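Local coordinates for protein CG4930 (Drosophila melanogaster, PDB 3ISM) that inhibits the nuclease EndoG by forming a complex with it, at residues C[310-313]-C[314-318]. The protein carries 1 engineered substitution. Residues are numbered along the deposited sequence; the frame is centred on the assembly and turned at random.
Sequences DFWR and DKMVK
M316 fits its side chain into the notch between the rings of F311 and W312, a turn earlier on the same helix. The fit shows in its successive atoms. CB sits 3.4 Å from W312 CE3. CG lies 3.6 Å from F311 CE2. SD reaches the edge of the W312 six-membered ring, 5.0 Å from its centroid and in its plane. The same sulfur approaches the F311 ring obliquely; each of the two is a Met-aromatic contact. Each ring also receives a carbon bump on one face. CG2 of V317 stands over the six-membered ring of W312, 3.8 Å from its centroid, whereas CB of K315 lies over one face of the F311 ring, nearer its margin than its centre. Both aromatic side chains have CG anti to the backbone N (chi1 -169° for F311, 174° for W312), beside the carbonyl carbon, which swings the rings toward the following turn.

Backbone bonding identifies a pi-type turn at 314-317. D314 N still bonds to D310 O, four residues back, but V317 N bonds to W312 O at 2.8 Å and K318 N to R313 O, each five back. F311 O marks the changeover, accepting K315 N from above its carbonyl plane and M316 N within it. This wider turn accompanies an i to i+5 match of V317 with the W312 ring.

Packing on helix 290-305 places M316 against I296 and the side chains of F311 and W312 against V303. W312 NE1 is hydrogen-bonded to K345 O, and K315 NZ to N271 OD1 on helix 267-287.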
loop_
_atom_site.group_PDB
_atom_site.type_symbol
_atom_site.label_atom_id
_atom_site.label_comp_id
_atom_site.label_asym_id
_atom_site.label_seq_id
_atom_site.Cartn_x
_atom_site.Cartn_y
_atom_site.Cartn_z
ATOM N N ASP C 310 -30.532 31.555 -34.979
ATOM C CA ASP C 310 -29.331 30.909 -35.507
ATOM C C ASP C 310 -28.406 30.509 -34.370
ATOM O O ASP C 310 -27.841 29.409 -34.381
ATOM C CB ASP C 310 -28.582 31.844 -36.462
ATOM C CG ASP C 310 -29.351 32.122 -37.733
ATOM O OD1 ASP C 310 -29.388 33.301 -38.150
ATOM O OD2 ASP C 310 -29.916 31.167 -38.313
ATOM N N PHE C 311 -28.262 31.403 -33.392
ATOM C CA PHE C 311 -27.426 31.126 -32.236
ATOM C C PHE C 311 -28.047 30.006 -31.408
ATOM O O PHE C 311 -27.350 29.070 -31.028
ATOM C CB PHE C 311 -27.194 32.380 -31.382
ATOM C CG PHE C 311 -26.120 32.205 -30.326
ATOM C CD1 PHE C 311 -24.772 32.243 -30.669
ATOM C CD2 PHE C 311 -26.462 32.007 -28.992
ATOM C CE1 PHE C 311 -23.783 32.084 -29.700
ATOM C CE2 PHE C 311 -25.476 31.851 -28.016
ATOM C CZ PHE C 311 -24.134 31.889 -28.372
ATOM N N TRP C 312 -29.357 30.087 -31.168
ATOM C CA TRP C 312 -30.045 29.077 -30.363
ATOM C C TRP C 312 -29.877 27.667 -30.940
ATOM O O TRP C 312 -29.374 26.771 -30.257
ATOM C CB TRP C 312 -31.530 29.432 -30.172
ATOM C CG TRP C 312 -32.359 28.370 -29.458
ATOM C CD1 TRP C 312 -33.485 27.747 -29.937
ATOM C CD2 TRP C 312 -32.122 27.813 -28.152
ATOM N NE1 TRP C 312 -33.963 26.848 -29.009
ATOM C CE2 TRP C 312 -33.147 26.869 -27.906
ATOM C CE3 TRP C 312 -31.150 28.023 -27.163
ATOM C CZ2 TRP C 312 -33.218 26.135 -26.714
ATOM C CZ3 TRP C 312 -31.226 27.287 -25.984
ATOM C CH2 TRP C 312 -32.251 26.356 -25.773
ATOM N N ARG C 313 -30.263 27.495 -32.205
ATOM C CA ARG C 313 -30.276 26.178 -32.845
ATOM C C ARG C 313 -28.895 25.572 -33.115
ATOM O O ARG C 313 -28.662 24.418 -32.773
ATOM C CB ARG C 313 -31.083 26.221 -34.145
ATOM C CG ARG C 313 -32.544 26.605 -33.969
ATOM C CD ARG C 313 -33.330 26.278 -35.217
ATOM N NE ARG C 313 -32.709 26.831 -36.418
ATOM C CZ ARG C 313 -32.969 28.036 -36.922
ATOM N NH1 ARG C 313 -33.844 28.847 -36.335
ATOM N NH2 ARG C 313 -32.347 28.435 -38.022
ATOM N N ASP C 314 -27.994 26.349 -33.716
ATOM C CA ASP C 314 -26.696 25.845 -34.190
ATOM C C ASP C 314 -25.614 25.870 -33.120
ATOM O O ASP C 314 -24.595 25.177 -33.235
ATOM C CB ASP C 314 -26.202 26.645 -35.399
ATOM C CG ASP C 314 -27.234 26.737 -36.510
ATOM O OD1 ASP C 314 -28.150 25.888 -36.558
ATOM O OD2 ASP C 314 -27.124 27.669 -37.336
ATOM N N LYS C 315 -25.822 26.678 -32.090
ATOM C CA LYS C 315 -24.835 26.785 -31.022
ATOM C C LYS C 315 -25.335 26.191 -29.706
ATOM O O LYS C 315 -24.806 25.181 -29.251
ATOM C CB LYS C 315 -24.355 28.238 -30.846
ATOM C CG LYS C 315 -23.936 28.930 -32.156
ATOM C CD LYS C 315 -22.802 28.185 -32.861
ATOM C CE LYS C 315 -22.421 28.861 -34.168
ATOM N NZ LYS C 315 -21.191 28.244 -34.754
ATOM N N MET C 316 -26.357 26.801 -29.112
ATOM C CA MET C 316 -26.829 26.383 -27.788
ATOM C C MET C 316 -27.465 24.984 -27.748
ATOM O O MET C 316 -27.231 24.209 -26.792
ATOM C CB MET C 316 -27.787 27.414 -27.215
ATOM C CG MET C 316 -27.174 28.784 -27.027
ATOM S SD MET C 316 -28.111 29.787 -25.869
ATOM C CE MET C 316 -27.648 29.001 -24.319
ATOM N N VAL C 317 -28.251 24.672 -28.786
ATOM C CA VAL C 317 -28.855 23.347 -28.940
ATOM C C VAL C 317 -27.850 22.338 -29.510
ATOM O O VAL C 317 -27.535 21.341 -28.855
ATOM C CB VAL C 317 -30.127 23.382 -29.831
ATOM C CG1 VAL C 317 -30.626 21.962 -30.137
ATOM C CG2 VAL C 317 -31.226 24.202 -29.168
ATOM N N LYS C 318 -27.343 22.620 -30.712
ATOM C CA LYS C 318 -26.489 21.692 -31.460
ATOM C C LYS C 318 -25.235 21.271 -30.697
ATOM O O LYS C 318 -24.890 20.088 -30.673
ATOM C CB LYS C 318 -26.111 22.286 -32.822
ATOM C CG LYS C 318 -25.194 21.405 -33.674
ATOM C CD LYS C 318 -25.244 21.817 -35.153
ATOM C CE LYS C 318 -24.406 23.062 -35.448
ATOM N NZ LYS C 318 -24.707 23.635 -36.795
#